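Local coordinates for protein thioredoxin (H-type,TRX-H) (Edwardsiella tarda, PDB 5ZF2) that is a thioredoxin-like secreted effector that inhibits host ASK1-MAPK signalling to promote pathogenesis during infection, and probably has a thioredoxin-type disulfide chemistry, at residues C32-Q35 against E36-T40; L78-G82 against Q83-R87. One frame throughout, in Å; residues are numbered along the deposited sequence.

Both contacts are local, each within one continuous piece of the chain, and they lie on opposite sides of its centre, about 20 Å apart between centres. Interaction 1 is two successive turns of helix 30-43, partly buried: one flank packs on the sheet and on helix 94-102, the other carries charged side chains. Interaction 2 is a surface hairpin joining strands 75-80 and 83-89, the latter at an edge of the sheet. Strand 75-80 links the two, since Q35 and L39 of the helix touch L76. In interaction 1 the backbone bonds run along the helix beside a lysine-glutamate pair; in interaction 2 they run between strands, with arginines on one face and a tyrosine-glutamate pair on the other.

Interaction 1: C32-Q35 against E36-T40; sequences CKRQ and ERELT
K33 reaches along the outside of the helix to E36, its NZ 2.7 Å from E36 OE2 in a salt bridge that meets the oxygen nearly along its C-O axis. The two side chains come at each other from different directions. That of E36 runs straight out, CG anti to the backbone N (chi1 168°), whereas that of K33 bends at three successive torsions and brings its ammonium back to the carboxylate. The bend also lays K33 CE over the centre of one face of the R37 guanidinium, with CE 3.5 Å from R37 CZ. The CE methylene thus lies over the flat cation, and the charged ends, K33 NZ and R37 NH1, stand 4.0 Å apart; the E36 carboxylate probably offsets part of that repulsion, and a water is weakly bonded to both nitrogens. E36 OE1 has a long, weak ion pair with K55.

On the flank turned to the protein, L39 sets CB and CG against the backbone oxygen of Q35, and both residues pack on L76. Q35 NE2 donates to the backbone oxygen of E91, tying the helix to a neighbouring loop. Backbone bonds hold the turns together: R37 N to K33 O is 3.1 Å and L39 N to Q35 O 2.9 Å. T40 OG1, 2.9 Å from E36 O, adds a second donor to the one from its own backbone N. Within the beta-alpha-beta unit 20-25, 30-43, 52-57, this is the helix that starts within the probable CxxC redox motif (C29, C32) of a thioredoxin fold.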
loop_
_atom_site.group_PDB
_atom_site.type_symbol
_atom_site.label_atom_id
_atom_site.label_comp_id
_atom_site.label_asym_id
_atom_site.label_seq_id
_atom_site.Cartn_x
_atom_site.Cartn_y
_atom_site.Cartn_z
ATOM N N CYS A 32 -8.135 9.037 -2.522
ATOM C CA CYS A 32 -6.893 8.438 -2.968
ATOM C C CYS A 32 -5.832 9.461 -3.227
ATOM O O CYS A 32 -4.723 9.279 -2.862
ATOM C CB CYS A 32 -7.065 7.582 -4.188
ATOM S SG CYS A 32 -7.989 6.094 -3.932
ATOM N N LYS A 33 -6.223 10.524 -3.901
ATOM C CA LYS A 33 -5.354 11.652 -4.173
ATOM C C LYS A 33 -4.770 12.208 -2.898
ATOM O O LYS A 33 -3.603 12.230 -2.726
ATOM C CB LYS A 33 -6.153 12.719 -4.912
ATOM C CG LYS A 33 -5.381 13.491 -5.928
ATOM C CD LYS A 33 -4.358 12.637 -6.602
ATOM C CE LYS A 33 -2.973 13.072 -6.235
ATOM N NZ LYS A 33 -2.070 12.828 -7.389
ATOM N N ARG A 34 -5.632 12.594 -2.000
ATOM C CA ARG A 34 -5.311 12.997 -0.664
ATOM C C ARG A 34 -4.373 12.070 0.131
ATOM O O ARG A 34 -3.413 12.500 0.669
ATOM C CB ARG A 34 -6.605 13.137 0.082
ATOM C CG ARG A 34 -6.629 14.155 1.184
ATOM C CD ARG A 34 -7.946 14.967 1.211
ATOM N NE ARG A 34 -9.210 14.228 1.022
ATOM C CZ ARG A 34 -10.227 14.639 0.260
ATOM N NH1 ARG A 34 -10.156 15.755 -0.455
ATOM N NH2 ARG A 34 -11.318 13.917 0.170
ATOM N N GLN A 35 -4.671 10.793 0.172
ATOM C CA GLN A 35 -3.742 9.813 0.688
ATOM C C GLN A 35 -2.364 9.904 0.052
ATOM O O GLN A 35 -1.397 10.017 0.744
ATOM C CB GLN A 35 -4.292 8.397 0.543
ATOM C CG GLN A 35 -5.294 7.997 1.596
ATOM C CD GLN A 35 -5.757 6.583 1.440
ATOM O OE1 GLN A 35 -5.772 6.042 0.363
ATOM N NE2 GLN A 35 -6.146 5.991 2.516
ATOM N N GLU A 36 -2.314 9.850 -1.272
ATOM C CA GLU A 36 -1.057 9.817 -1.999
ATOM C C GLU A 36 -0.166 10.979 -1.616
ATOM O O GLU A 36 0.946 10.803 -1.295
ATOM C CB GLU A 36 -1.251 9.727 -3.512
ATOM C CG GLU A 36 0.010 9.979 -4.329
ATOM C CD GLU A 36 -0.190 9.814 -5.823
ATOM O OE1 GLU A 36 0.344 8.856 -6.411
ATOM O OE2 GLU A 36 -0.895 10.635 -6.426
ATOM N N ARG A 37 -0.711 12.165 -1.594
ATOM C CA ARG A 37 -0.070 13.331 -1.027
ATOM C C ARG A 37 0.668 13.153 0.268
ATOM O O ARG A 37 1.732 13.605 0.453
ATOM C CB ARG A 37 -1.111 14.401 -0.753
ATOM C CG ARG A 37 -1.241 15.370 -1.829
ATOM C CD ARG A 37 -1.657 14.742 -3.107
ATOM N NE ARG A 37 -2.700 15.537 -3.701
ATOM C CZ ARG A 37 -2.512 16.212 -4.803
ATOM N NH1 ARG A 37 -1.324 16.152 -5.379
ATOM N NH2 ARG A 37 -3.482 16.938 -5.319
ATOM N N GLU A 38 0.005 12.558 1.203
ATOM C CA GLU A 38 0.522 12.442 2.559
ATOM C C GLU A 38 1.441 11.250 2.726
ATOM O O GLU A 38 2.363 11.301 3.546
ATOM C CB GLU A 38 -0.651 12.354 3.541
ATOM C CG GLU A 38 -1.529 13.617 3.427
ATOM C CD GLU A 38 -2.833 13.506 4.195
ATOM O OE1 GLU A 38 -3.181 12.374 4.572
ATOM O OE2 GLU A 38 -3.501 14.548 4.365
ATOM N N LEU A 39 1.201 10.189 1.958
ATOM C CA LEU A 39 2.038 9.001 1.989
ATOM C C LEU A 39 3.385 9.221 1.293
ATOM O O LEU A 39 4.405 8.664 1.725
ATOM C CB LEU A 39 1.286 7.839 1.344
ATOM C CG LEU A 39 0.183 7.213 2.200
ATOM C CD1 LEU A 39 -0.580 6.221 1.368
ATOM C CD2 LEU A 39 0.771 6.564 3.445
ATOM N N THR A 40 3.413 9.989 0.203
ATOM C CA THR A 40 4.670 10.139 -0.541
ATOM C C THR A 40 5.835 10.590 0.329
ATOM O O THR A 40 6.868 9.904 0.322
ATOM C CB THR A 40 4.459 11.057 -1.752
ATOM O OG1 THR A 40 3.500 10.440 -2.625
ATOM C CG2 THR A 40 5.770 11.299 -2.507
HETATM O O HOH W 1 -0.389 15.734 -8.129
#

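Interaction 2: L78-G82 against Q83-R87; sequences LYRNG and QEVRR
L78 faces two residues of the partner strand, V85 and R86, in a classic beta bulge. L78 O accepts from V85 N at 2.8 Å, while L78 N donates to R86 O at 2.9 Å in an almost straight bond. The extra residue shifts the register by one before Y79 pairs with E84. Beside the bulge, L78 and R86 run side by side, and L78 CD2 lies 3.3 Å from R86 NH2. The R86 and R80 guanidinium planes stand at right angles with their NH2 atoms 3.3 Å apart, a close approach of like charges probably eased by backbone oxygens of helix 94-102: F100 O accepts from R86 NE and L101 O, weakly, from R80 NH2.

These strands form the beta hairpin of the thioredoxin sheet, closed by a type I' turn from R80 to Q83. R80 and Q83 exchange backbone bonds; N81 and G82 take positive phi angles, and a water joins N81 O to Q83 NE2.

On the other face, the Y79 ring crosses E84 with its CE2 3.9 Å from E84 CB, the ring and carboxylate planes 68° apart. With chi1 at 173° and an extended chain, E84 carries its carboxylate to R87, whose NE and NH2 grip it side-on, R87 NE 2.8 Å from E84 OE2. A water bridges Y79 OH and E84 OE1.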
loop_
_atom_site.group_PDB
_atom_site.type_symbol
_atom_site.label_atom_id
_atom_site.label_comp_id
_atom_site.label_asym_id
_atom_site.label_seq_id
_atom_site.Cartn_x
_atom_site.Cartn_y
_atom_site.Cartn_z
ATOM N N LEU A 78 -0.805 -3.622 5.019
ATOM C CA LEU A 78 0.605 -3.677 5.386
ATOM C C LEU A 78 0.967 -5.132 5.638
ATOM O O LEU A 78 0.270 -5.829 6.376
ATOM C CB LEU A 78 0.907 -2.820 6.619
ATOM C CG LEU A 78 2.382 -2.835 7.063
ATOM C CD1 LEU A 78 3.318 -2.218 5.973
ATOM C CD2 LEU A 78 2.583 -2.113 8.395
ATOM N N TYR A 79 2.039 -5.590 5.008
ATOM C CA TYR A 79 2.578 -6.920 5.245
ATOM C C TYR A 79 3.944 -6.811 5.892
ATOM O O TYR A 79 4.712 -5.892 5.595
ATOM C CB TYR A 79 2.718 -7.718 3.939
ATOM C CG TYR A 79 1.426 -8.014 3.257
ATOM C CD1 TYR A 79 0.796 -7.047 2.504
ATOM C CD2 TYR A 79 0.836 -9.269 3.355
ATOM C CE1 TYR A 79 -0.388 -7.302 1.861
ATOM C CE2 TYR A 79 -0.371 -9.537 2.721
ATOM C CZ TYR A 79 -0.971 -8.547 1.983
ATOM O OH TYR A 79 -2.137 -8.787 1.330
ATOM N N ARG A 80 4.247 -7.763 6.776
ATOM C CA ARG A 80 5.601 -7.935 7.292
ATOM C C ARG A 80 5.945 -9.410 7.183
ATOM O O ARG A 80 5.134 -10.269 7.553
ATOM C CB ARG A 80 5.738 -7.421 8.737
ATOM C CG ARG A 80 5.728 -5.886 8.800
ATOM C CD ARG A 80 5.834 -5.309 10.207
ATOM N NE ARG A 80 5.893 -3.851 10.177
ATOM C CZ ARG A 80 5.505 -3.085 11.189
ATOM N NH1 ARG A 80 5.045 -3.659 12.274
ATOM N NH2 ARG A 80 5.567 -1.753 11.130
ATOM N N ASN A 81 7.110 -9.692 6.602
ATOM C CA ASN A 81 7.594 -11.052 6.408
ATOM C C ASN A 81 6.578 -11.893 5.641
ATOM O O ASN A 81 6.429 -13.097 5.891
ATOM C CB ASN A 81 7.952 -11.713 7.746
ATOM C CG ASN A 81 8.879 -12.899 7.572
ATOM O OD1 ASN A 81 9.752 -12.899 6.694
ATOM N ND2 ASN A 81 8.671 -13.939 8.381
ATOM N N GLY A 82 5.861 -11.256 4.716
ATOM C CA GLY A 82 4.954 -11.976 3.840
ATOM C C GLY A 82 3.576 -12.225 4.403
ATOM O O GLY A 82 2.802 -12.950 3.778
ATOM N N GLN A 83 3.231 -11.641 5.558
ATOM C CA GLN A 83 1.943 -11.887 6.184
ATOM C C GLN A 83 1.266 -10.567 6.508
ATOM O O GLN A 83 1.920 -9.619 6.940
ATOM C CB GLN A 83 2.111 -12.722 7.476
ATOM C CG GLN A 83 2.930 -13.977 7.281
ATOM C CD GLN A 83 3.138 -14.736 8.585
ATOM O OE1 GLN A 83 2.318 -14.651 9.498
ATOM N NE2 GLN A 83 4.250 -15.457 8.684
ATOM N N GLU A 84 -0.049 -10.514 6.332
ATOM C CA GLU A 84 -0.776 -9.273 6.575
ATOM C C GLU A 84 -0.747 -8.941 8.060
ATOM O O GLU A 84 -1.049 -9.802 8.894
ATOM C CB GLU A 84 -2.222 -9.396 6.100
ATOM C CG GLU A 84 -3.068 -8.181 6.481
ATOM C CD GLU A 84 -4.481 -8.189 5.885
ATOM O OE1 GLU A 84 -4.739 -8.886 4.873
ATOM O OE2 GLU A 84 -5.348 -7.485 6.441
ATOM N N VAL A 85 -0.372 -7.706 8.379
ATOM C CA VAL A 85 -0.331 -7.214 9.751
ATOM C C VAL A 85 -1.553 -6.366 10.072
ATOM O O VAL A 85 -2.091 -6.448 11.170
ATOM C CB VAL A 85 0.976 -6.420 9.987
ATOM C CG1 VAL A 85 0.911 -5.636 11.293
ATOM C CG2 VAL A 85 2.163 -7.369 10.016
ATOM N N ARG A 86 -2.014 -5.545 9.127
ATOM C CA ARG A 86 -3.169 -4.685 9.353
ATOM C C ARG A 86 -3.567 -4.068 8.028
ATOM O O ARG A 86 -2.776 -4.026 7.075
ATOM C CB ARG A 86 -2.871 -3.565 10.376
ATOM C CG ARG A 86 -1.566 -2.821 10.081
ATOM C CD ARG A 86 -1.224 -1.857 11.213
ATOM N NE ARG A 86 0.102 -1.286 11.050
ATOM C CZ ARG A 86 1.165 -1.602 11.791
ATOM N NH1 ARG A 86 1.071 -2.483 12.783
ATOM N NH2 ARG A 86 2.326 -1.011 11.538
ATOM N N ARG A 87 -4.802 -3.574 7.985
ATOM C CA ARG A 87 -5.303 -2.892 6.806
ATOM C C ARG A 87 -6.130 -1.697 7.271
ATOM O O ARG A 87 -6.487 -1.573 8.453
ATOM C CB ARG A 87 -6.111 -3.840 5.902
ATOM C CG ARG A 87 -7.413 -4.387 6.513
ATOM C CD ARG A 87 -8.205 -5.177 5.460
ATOM N NE ARG A 87 -7.420 -6.288 4.914
ATOM C CZ ARG A 87 -7.574 -6.772 3.684
ATOM N NH1 ARG A 87 -8.485 -6.229 2.885
ATOM N NH2 ARG A 87 -6.815 -7.783 3.254
HETATM O O HOH W 2 -3.917 -10.180 2.712
HETATM O O HOH W 3 6.006 -15.599 6.548
#